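Local structure of ribulose bisphosphate carboxylase (Hyperthermus butylicus DSM 5456, 6HUN) at residues A173-P178 and L201-E206; C214-R219 and Y240-T245; V190-L195 and I227-K232. The protein probably adds carbon dioxide and water to ribulose 1,5-bisphosphate, giving two molecules of 3-phosphoglycerate, as a magnesium-dependent form III Rubisco of archaeal AMP degradation. All blocks are in the same frame, centred on the assembly; numbering follows the deposited sequence. Where two conformers were deposited one is given.

Contact 1: residues A173-P178 and L201-E206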
loop_
_atom_site.group_PDB
_atom_site.type_symbol
_atom_site.label_atom_id
_atom_site.label_comp_id
_atom_site.label_asym_id
_atom_site.label_seq_id
_atom_site.Cartn_x
_atom_site.Cartn_y
_atom_site.Cartn_z
ATOM N N ALA A 173 0.520 -26.539 -4.264
ATOM C CA ALA A 173 1.265 -25.574 -5.075
ATOM C C ALA A 173 2.745 -25.598 -4.702
ATOM O O ALA A 173 3.096 -25.897 -3.559
ATOM C CB ALA A 173 0.690 -24.165 -4.872
ATOM N N THR A 174 3.620 -25.305 -5.670
ATOM C CA THR A 174 5.066 -25.219 -5.436
ATOM C C THR A 174 5.655 -24.030 -6.180
ATOM O O THR A 174 5.413 -23.890 -7.377
ATOM C CB THR A 174 5.803 -26.472 -5.911
ATOM O OG1 THR A 174 5.426 -27.564 -5.080
ATOM C CG2 THR A 174 7.337 -26.285 -5.816
ATOM N N VAL A 175 6.454 -23.230 -5.482
ATOM C CA VAL A 175 7.371 -22.250 -6.072
ATOM C C VAL A 175 8.746 -22.880 -6.315
ATOM O O VAL A 175 9.337 -23.478 -5.401
ATOM C CB VAL A 175 7.510 -21.020 -5.167
ATOM C CG1 VAL A 175 8.426 -19.948 -5.811
ATOM C CG2 VAL A 175 6.145 -20.472 -4.819
ATOM N N PRO A 176 9.287 -22.766 -7.529
ATOM C CA PRO A 176 10.642 -23.254 -7.804
ATOM C C PRO A 176 11.681 -22.716 -6.831
ATOM O O PRO A 176 11.530 -21.663 -6.215
ATOM C CB PRO A 176 10.917 -22.745 -9.224
ATOM C CG PRO A 176 9.567 -22.634 -9.848
ATOM C CD PRO A 176 8.613 -22.269 -8.741
ATOM N N LYS A 177 12.753 -23.476 -6.692
ATOM C CA LYS A 177 13.915 -23.018 -5.984
ATOM C C LYS A 177 15.103 -23.143 -6.925
ATOM O O LYS A 177 15.262 -24.188 -7.570
ATOM C CB LYS A 177 14.162 -23.824 -4.702
ATOM C CG LYS A 177 13.108 -23.625 -3.623
ATOM C CD LYS A 177 13.364 -24.554 -2.414
ATOM C CE LYS A 177 14.554 -24.094 -1.531
ATOM N NZ LYS A 177 14.172 -23.003 -0.581
ATOM N N PRO A 178 15.938 -22.097 -7.063
ATOM C CA PRO A 178 15.768 -20.788 -6.407
ATOM C C PRO A 178 14.629 -20.005 -7.035
ATOM O O PRO A 178 14.217 -20.358 -8.148
ATOM C CB PRO A 178 17.106 -20.103 -6.659
ATOM C CG PRO A 178 17.583 -20.735 -7.971
ATOM C CD PRO A 178 17.153 -22.153 -7.902
ATOM N N LEU A 201 -0.412 -26.935 -9.034
ATOM C CA LEU A 201 -0.154 -25.548 -9.450
ATOM C C LEU A 201 1.324 -25.253 -9.307
ATOM O O LEU A 201 1.921 -25.541 -8.262
ATOM C CB LEU A 201 -0.957 -24.541 -8.632
ATOM C CG LEU A 201 -2.467 -24.682 -8.681
ATOM C CD1 LEU A 201 -3.025 -23.887 -7.529
ATOM C CD2 LEU A 201 -3.027 -24.138 -9.990
ATOM N N VAL A 202 1.931 -24.693 -10.366
ATOM C CA VAL A 202 3.270 -24.140 -10.246
ATOM C C VAL A 202 3.102 -22.635 -10.038
ATOM O O VAL A 202 2.201 -22.021 -10.605
ATOM C CB VAL A 202 4.140 -24.486 -11.476
ATOM C CG1 VAL A 202 3.396 -24.213 -12.735
ATOM C CG2 VAL A 202 5.470 -23.720 -11.443
ATOM N N LYS A 203 3.880 -22.075 -9.145
ATOM C CA LYS A 203 3.632 -20.700 -8.703
ATOM C C LYS A 203 4.873 -19.864 -8.878
ATOM O O LYS A 203 5.948 -20.230 -8.399
ATOM C CB LYS A 203 3.197 -20.692 -7.240
ATOM C CG LYS A 203 2.788 -19.349 -6.598
ATOM C CD LYS A 203 2.492 -19.707 -5.123
ATOM C CE LYS A 203 2.047 -18.518 -4.308
ATOM N NZ LYS A 203 3.017 -18.096 -3.232
ATOM N N ASP A 204 4.712 -18.689 -9.492
ATOM C CA ASP A 204 5.815 -17.761 -9.552
ATOM C C ASP A 204 6.085 -17.216 -8.165
ATOM O O ASP A 204 5.168 -17.065 -7.353
ATOM C CB ASP A 204 5.452 -16.561 -10.449
ATOM C CG ASP A 204 5.634 -16.825 -11.908
ATOM O OD1 ASP A 204 6.206 -17.904 -12.339
ATOM O OD2 ASP A 204 5.165 -15.925 -12.644
ATOM N N ASP A 205 7.316 -16.813 -7.907
ATOM C CA ASP A 205 7.473 -16.126 -6.634
ATOM C C ASP A 205 7.045 -14.661 -6.773
ATOM O O ASP A 205 6.826 -14.154 -7.877
ATOM C CB ASP A 205 8.902 -16.256 -6.124
ATOM C CG ASP A 205 8.969 -16.350 -4.594
ATOM O OD1 ASP A 205 8.177 -17.102 -3.981
ATOM O OD2 ASP A 205 9.807 -15.658 -3.995
ATOM N N GLU A 206 6.890 -13.977 -5.614
ATOM C CA GLU A 206 6.299 -12.639 -5.581
ATOM C C GLU A 206 7.107 -11.604 -6.348
ATOM O O GLU A 206 6.540 -10.590 -6.790
ATOM C CB GLU A 206 6.110 -12.189 -4.120
ATOM C CG GLU A 206 7.392 -11.795 -3.412
ATOM C CD GLU A 206 8.258 -12.971 -3.025
ATOM O OE1 GLU A 206 9.467 -12.739 -2.769
ATOM O OE2 GLU A 206 7.739 -14.123 -2.982
#
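The carbonyl of Lys203, a flat group whose buried oxygen has no hydrogen-bond partner in the model, is wrapped by C-H groups of Val175 and Pro176: Val175 CA lies 3.4 Å from Lys203 O, and both valine methyls and Pro176 CD crowd in as well. A second flat group, the Asp205 carboxylate, crosses Val175 at about a right angle; its touch on Val175 CG1 is doubtful, since Asp205 was modelled in two conformers, and its OD2 pairs with Lys179. Lys203 leaves the strand with CG anti to the backbone N (chi1 -176°) and stays extended until a bend at chi4. This lays CD alongside Val175 CG2, at 3.7 Å, and carries NZ on to Gln403. With an alanine in place of Val175 both methyls go, which would probably leave a gap beside Lys203 CD and less cover over the Lys203 carbonyl oxygen. Further back the strands pair in parallel, Thr174 N giving a hydrogen bond to Leu201 O (3.1 Å) and Lys203 N one to Thr174 O (3.0 Å), the latter from above the carbonyl plane. These are the first two strands of the Rubisco TIM barrel, joined by a right-handed beta-alpha-beta crossover. Lys203 closes the second strand, while Lys177, a predicted proton acceptor, and Asp205 and Glu206 follow in the loops. Lys203, Asp205 and Glu206 are the predicted magnesium ligands; Lys203 is not carbamylated here, and a calcium ion lies about 3 Å from the nearest atom of its side chain. Such a site, at the C-terminal ends of the strands, is where TIM barrels carry their active centres.

Contact 2: residues C214-R219 and Y240-T245; sequences CRFEAR and YLANVT
Arg219 spends its NE, rather than a terminal nitrogen, on the hydroxyl of Tyr240: NE to OH is 3.1 Å, with the oxygen near the guanidinium plane while that plane stands at 88° to the tyrosine ring. A bend at chi3 (97°) turns the arginine's end so that NE faces the hydroxyl. Asp204 ties the pair together from outside, OD2 forming a salt bridge with Arg219 NH2 and OD1 a hydrogen bond with Tyr240 OH; NH2 also bonds Ala209 O. Phe216 does the apolar work. Its ring reaches out from the helix, and CZ touches Ala242 CB and Val244 CG1, each at 3.9 Å. Its neighbour CE1 lies 3.3 Å from Asn243 O, an oblique approach. Asn243 turns its own side chain elsewhere, into an Asx turn, OD1 accepting from Thr245 N (3.1 Å); the same oxygen also takes Thr245 OG1 (2.7 Å). The contact thus seats the first turn of helix 216-234 against strand 239-243, the third of the barrel. Tyr187 of helix 184-196 packs on Arg219 and Tyr240, while Arg254 and Val258 of helix 248-260 pack on Phe216.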
loop_
_atom_site.group_PDB
_atom_site.type_symbol
_atom_site.label_atom_id
_atom_site.label_comp_id
_atom_site.label_asym_id
_atom_site.label_seq_id
_atom_site.Cartn_x
_atom_site.Cartn_y
_atom_site.Cartn_z
ATOM N N CYS A 214 14.313 -13.257 -18.150
ATOM C CA CYS A 214 13.190 -14.188 -18.229
ATOM C C CYS A 214 11.886 -13.413 -18.381
ATOM O O CYS A 214 11.110 -13.261 -17.425
ATOM C CB CYS A 214 13.106 -15.082 -16.984
ATOM S SG CYS A 214 12.090 -16.586 -17.254
ATOM N N ARG A 215 11.654 -12.920 -19.588
ATOM C CA ARG A 215 10.479 -12.121 -19.864
ATOM C C ARG A 215 9.209 -12.930 -19.720
ATOM O O ARG A 215 9.182 -14.158 -19.943
ATOM C CB ARG A 215 10.560 -11.542 -21.262
ATOM C CG ARG A 215 11.863 -10.907 -21.446
ATOM C CD ARG A 215 11.842 -9.497 -20.920
ATOM N NE ARG A 215 13.066 -8.823 -21.317
ATOM C CZ ARG A 215 13.424 -8.594 -22.583
ATOM N NH1 ARG A 215 14.572 -7.983 -22.848
ATOM N NH2 ARG A 215 12.637 -8.961 -23.589
ATOM N N PHE A 216 8.132 -12.197 -19.429
ATOM C CA PHE A 216 6.873 -12.823 -19.063
ATOM C C PHE A 216 6.394 -13.755 -20.165
ATOM O O PHE A 216 6.081 -14.928 -19.906
ATOM C CB PHE A 216 5.808 -11.773 -18.760
ATOM C CG PHE A 216 4.504 -12.380 -18.277
ATOM C CD1 PHE A 216 4.313 -12.655 -16.936
ATOM C CD2 PHE A 216 3.500 -12.723 -19.180
ATOM C CE1 PHE A 216 3.119 -13.234 -16.461
ATOM C CE2 PHE A 216 2.311 -13.308 -18.721
ATOM C CZ PHE A 216 2.127 -13.559 -17.376
ATOM N N GLU A 217 6.378 -13.262 -21.413
ATOM C CA GLU A 217 5.795 -14.053 -22.493
ATOM C C GLU A 217 6.617 -15.303 -22.764
ATOM O O GLU A 217 6.066 -16.397 -22.930
ATOM C CB GLU A 217 5.646 -13.210 -23.761
ATOM C CG GLU A 217 5.359 -14.096 -24.987
ATOM C CD GLU A 217 4.360 -13.522 -25.980
ATOM O OE1 GLU A 217 4.196 -12.283 -26.024
ATOM O OE2 GLU A 217 3.770 -14.320 -26.752
ATOM N N ALA A 218 7.941 -15.162 -22.829
ATOM C CA ALA A 218 8.773 -16.320 -23.121
ATOM C C ALA A 218 8.714 -17.328 -21.978
ATOM O O ALA A 218 8.731 -18.531 -22.220
ATOM C CB ALA A 218 10.210 -15.876 -23.415
ATOM N N ARG A 219 8.598 -16.857 -20.742
ATOM C CA ARG A 219 8.446 -17.742 -19.581
ATOM C C ARG A 219 7.104 -18.481 -19.599
ATOM O O ARG A 219 7.056 -19.721 -19.438
ATOM C CB ARG A 219 8.576 -16.916 -18.294
ATOM C CG ARG A 219 8.217 -17.673 -17.050
ATOM C CD ARG A 219 8.682 -16.880 -15.828
ATOM N NE ARG A 219 7.641 -16.065 -15.220
ATOM C CZ ARG A 219 7.645 -14.739 -15.227
ATOM N NH1 ARG A 219 8.630 -14.087 -15.839
ATOM N NH2 ARG A 219 6.663 -14.080 -14.633
ATOM N N TYR A 240 -1.076 -22.622 -13.678
ATOM C CA TYR A 240 0.128 -21.835 -13.419
ATOM C C TYR A 240 -0.290 -20.525 -12.747
ATOM O O TYR A 240 -1.172 -19.832 -13.271
ATOM C CB TYR A 240 0.840 -21.554 -14.748
ATOM C CG TYR A 240 2.073 -20.695 -14.718
ATOM C CD1 TYR A 240 2.840 -20.548 -13.567
ATOM C CD2 TYR A 240 2.455 -19.978 -15.852
ATOM C CE1 TYR A 240 3.977 -19.737 -13.567
ATOM C CE2 TYR A 240 3.579 -19.179 -15.862
ATOM C CZ TYR A 240 4.329 -19.055 -14.732
ATOM O OH TYR A 240 5.445 -18.263 -14.762
ATOM N N LEU A 241 0.282 -20.217 -11.579
ATOM C CA LEU A 241 -0.054 -18.942 -10.912
ATOM C C LEU A 241 0.994 -17.965 -11.434
ATOM O O LEU A 241 2.054 -17.779 -10.842
ATOM C CB LEU A 241 -0.072 -19.066 -9.375
ATOM C CG LEU A 241 -0.920 -20.201 -8.757
ATOM C CD1 LEU A 241 -0.728 -20.352 -7.213
ATOM C CD2 LEU A 241 -2.412 -20.055 -9.124
ATOM N N ALA A 242 0.685 -17.346 -12.574
ATOM C CA ALA A 242 1.609 -16.470 -13.283
ATOM C C ALA A 242 1.538 -15.085 -12.689
ATOM O O ALA A 242 0.454 -14.499 -12.593
ATOM C CB ALA A 242 1.261 -16.385 -14.773
ATOM N N ASN A 243 2.691 -14.539 -12.338
ATOM C CA ASN A 243 2.723 -13.241 -11.658
ATOM C C ASN A 243 2.590 -12.109 -12.695
ATOM O O ASN A 243 3.508 -11.867 -13.483
ATOM C CB ASN A 243 4.000 -13.122 -10.840
ATOM C CG ASN A 243 3.893 -12.028 -9.780
ATOM O OD1 ASN A 243 3.121 -11.119 -9.933
ATOM N ND2 ASN A 243 4.596 -12.176 -8.659
ATOM N N VAL A 244 1.452 -11.421 -12.679
ATOM C CA VAL A 244 1.170 -10.324 -13.617
ATOM C C VAL A 244 1.385 -8.970 -12.965
ATOM O O VAL A 244 0.980 -7.932 -13.529
ATOM C CB VAL A 244 -0.253 -10.428 -14.207
ATOM C CG1 VAL A 244 -0.433 -11.731 -15.010
ATOM C CG2 VAL A 244 -1.305 -10.342 -13.069
ATOM N N THR A 245 1.993 -8.951 -11.775
ATOM C CA THR A 245 2.309 -7.698 -11.084
ATOM C C THR A 245 3.135 -6.795 -12.005
ATOM O O THR A 245 4.229 -7.158 -12.448
ATOM C CB THR A 245 3.036 -8.017 -9.773
ATOM O OG1 THR A 245 2.188 -8.850 -8.907
ATOM C CG2 THR A 245 3.404 -6.697 -8.985
#

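Contact 3: residues V190-L195 and I227-K232; sequences VAYEIL and IDRAEK
The guanidinium of Arg229 lies flat over one face of the Tyr192 ring, the two planes only 21° apart. It is a cation-pi stack: Arg229 CZ sits 4.2 Å from the ring centroid, and NH2 stands over the centre of the ring, 3.6 Å from Tyr192 CZ. Bends at chi2 and chi3 fold the arginine round so that it lies down on the ring, while a chi1 of 176° swings the Tyr192 ring out toward the other helix. The backbone N of Ala230 comes near the ring's edge. The hydroxyl is held from beyond the segments, by Glu233 OE1, which also makes a long, weak ion pair with Arg229 NH1. Both helices belong to the outer layer of the TIM barrel, following strands 171-174 and 201-203, and like neighbours in that layer they run the same way, with segment axes 9.1 Å apart at closest and a crossing angle of -23°. On the inner side of the stack the contact turns apolar. Leu195 points toward the partner helix and meets it with two parts: its CB rests on Ala230 CB at 3.6 Å, and its CD1 presses against Ile227 CG1 at 3.4 Å, tighter than usual for two carbons. Leucine and isoleucine cross at a slant, and the small Ala230 lets the backbones close to 6.1 Å between the CA atoms of Leu195 and Ala230.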
loop_
_atom_site.group_PDB
_atom_site.type_symbol
_atom_site.label_atom_id
_atom_site.label_comp_id
_atom_site.label_asym_id
_atom_site.label_seq_id
_atom_site.Cartn_x
_atom_site.Cartn_y
_atom_site.Cartn_z
ATOM N N VAL A 190 11.959 -27.072 -15.083
ATOM C CA VAL A 190 11.715 -27.181 -13.641
ATOM C C VAL A 190 10.234 -27.403 -13.358
ATOM O O VAL A 190 9.864 -28.207 -12.486
ATOM C CB VAL A 190 12.243 -25.934 -12.893
ATOM C CG1 VAL A 190 11.955 -26.033 -11.392
ATOM C CG2 VAL A 190 13.740 -25.766 -13.111
ATOM N N ALA A 191 9.362 -26.665 -14.064
ATOM C CA ALA A 191 7.925 -26.803 -13.852
ATOM C C ALA A 191 7.443 -28.194 -14.219
ATOM O O ALA A 191 6.559 -28.745 -13.558
ATOM C CB ALA A 191 7.170 -25.787 -14.683
ATOM N N TYR A 192 7.933 -28.723 -15.338
ATOM C CA TYR A 192 7.542 -30.064 -15.747
ATOM C C TYR A 192 7.710 -31.077 -14.618
ATOM O O TYR A 192 6.784 -31.832 -14.300
ATOM C CB TYR A 192 8.369 -30.488 -16.948
ATOM C CG TYR A 192 8.070 -31.917 -17.367
ATOM C CD1 TYR A 192 6.822 -32.263 -17.865
ATOM C CD2 TYR A 192 9.032 -32.899 -17.267
ATOM C CE1 TYR A 192 6.545 -33.564 -18.274
ATOM C CE2 TYR A 192 8.760 -34.217 -17.668
ATOM C CZ TYR A 192 7.504 -34.534 -18.159
ATOM O OH TYR A 192 7.197 -35.833 -18.566
ATOM N N GLU A 193 8.893 -31.125 -14.010
ATOM C CA GLU A 193 9.130 -32.132 -12.975
ATOM C C GLU A 193 8.163 -31.969 -11.806
ATOM O O GLU A 193 7.673 -32.967 -11.252
ATOM C CB GLU A 193 10.570 -32.038 -12.483
ATOM C CG GLU A 193 11.539 -31.711 -13.585
ATOM C CD GLU A 193 12.938 -32.195 -13.292
ATOM O OE1 GLU A 193 13.715 -31.422 -12.693
ATOM O OE2 GLU A 193 13.258 -33.343 -13.670
ATOM N N ILE A 194 7.889 -30.715 -11.423
ATOM C CA ILE A 194 6.944 -30.415 -10.344
ATOM C C ILE A 194 5.564 -30.992 -10.672
ATOM O O ILE A 194 5.010 -31.791 -9.913
ATOM C CB ILE A 194 6.899 -28.891 -10.096
ATOM C CG1 ILE A 194 8.184 -28.426 -9.383
ATOM C CG2 ILE A 194 5.672 -28.455 -9.273
ATOM C CD1 ILE A 194 8.525 -26.953 -9.574
ATOM N N LEU A 195 4.992 -30.609 -11.823
ATOM C CA LEU A 195 3.633 -31.052 -12.142
ATOM C C LEU A 195 3.559 -32.555 -12.372
ATOM O O LEU A 195 2.625 -33.216 -11.889
ATOM C CB LEU A 195 3.124 -30.332 -13.370
ATOM C CG LEU A 195 3.176 -28.794 -13.270
ATOM C CD1 LEU A 195 2.591 -28.262 -14.533
ATOM C CD2 LEU A 195 2.387 -28.314 -12.082
ATOM N N ILE A 227 2.911 -27.633 -18.828
ATOM C CA ILE A 227 1.599 -28.021 -18.302
ATOM C C ILE A 227 0.918 -29.009 -19.250
ATOM O O ILE A 227 0.373 -30.034 -18.812
ATOM C CB ILE A 227 0.740 -26.764 -18.069
ATOM C CG1 ILE A 227 1.113 -26.145 -16.710
ATOM C CG2 ILE A 227 -0.747 -27.020 -18.110
ATOM C CD1 ILE A 227 0.329 -24.844 -16.387
ATOM N N ASP A 228 0.932 -28.702 -20.549
ATOM C CA ASP A 228 0.274 -29.563 -21.539
ATOM C C ASP A 228 0.859 -30.982 -21.537
ATOM O O ASP A 228 0.124 -31.969 -21.688
ATOM C CB ASP A 228 0.378 -28.904 -22.926
ATOM C CG ASP A 228 -0.231 -29.763 -24.048
ATOM O OD1 ASP A 228 -1.479 -29.794 -24.189
ATOM O OD2 ASP A 228 0.558 -30.402 -24.778
ATOM N N ARG A 229 2.178 -31.109 -21.406
ATOM C CA ARG A 229 2.759 -32.433 -21.287
ATOM C C ARG A 229 2.249 -33.127 -20.034
ATOM O O ARG A 229 1.704 -34.237 -20.108
ATOM C CB ARG A 229 4.280 -32.337 -21.287
ATOM C CG ARG A 229 4.808 -31.711 -22.564
ATOM C CD ARG A 229 5.911 -32.564 -23.183
ATOM N NE ARG A 229 7.158 -32.448 -22.416
ATOM C CZ ARG A 229 7.850 -33.477 -21.921
ATOM N NH1 ARG A 229 7.416 -34.724 -22.083
ATOM N NH2 ARG A 229 8.972 -33.249 -21.233
ATOM N N ALA A 230 2.335 -32.441 -18.881
ATOM C CA ALA A 230 1.953 -33.053 -17.614
ATOM C C ALA A 230 0.483 -33.442 -17.571
ATOM O O ALA A 230 0.154 -34.487 -16.990
ATOM C CB ALA A 230 2.268 -32.127 -16.429
ATOM N N GLU A 231 -0.407 -32.656 -18.185
ATOM C CA GLU A 231 -1.816 -33.041 -18.204
ATOM C C GLU A 231 -2.030 -34.271 -19.089
ATOM O O GLU A 231 -2.888 -35.114 -18.806
ATOM C CB GLU A 231 -2.667 -31.915 -18.724
ATOM C CG GLU A 231 -2.730 -30.691 -17.714
ATOM C CD GLU A 231 -3.455 -29.498 -18.299
ATOM O OE1 GLU A 231 -3.279 -29.219 -19.494
ATOM O OE2 GLU A 231 -4.207 -28.831 -17.569
ATOM N N LYS A 232 -1.288 -34.349 -20.181
ATOM C CA LYS A 232 -1.484 -35.461 -21.117
ATOM C C LYS A 232 -0.964 -36.778 -20.558
ATOM O O LYS A 232 -1.514 -37.850 -20.867
ATOM C CB LYS A 232 -0.826 -35.103 -22.439
ATOM C CG LYS A 232 -1.683 -34.218 -23.295
ATOM C CD LYS A 232 -0.887 -33.650 -24.449
ATOM C CE LYS A 232 -1.730 -32.721 -25.338
ATOM N NZ LYS A 232 -0.905 -31.968 -26.311
#

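Contact 1 lies in the barrel wall and contact 2 between that wall and the helix layer, both buried; contact 3 lies within the helix layer, buried at Leu195, Ile227 and Ala230 but with an exposed arginine at its margin. Contact 1 is strand on strand, held by backbone bonds beside the predicted metal ligands; contact 2 is helix on strand, joined through one polar bond and a phenylalanine; contact 3 is helix on helix, with no hydrogen bond across it. Strands 201-203 and 239-243 adjoin, with a probable hydrogen bond from Leu241 N to Val202 O. Helix 216-234 serves contacts 2 and 3, while Ala191 and Ile194 of helix 184-196 cover Val202 and Thr174.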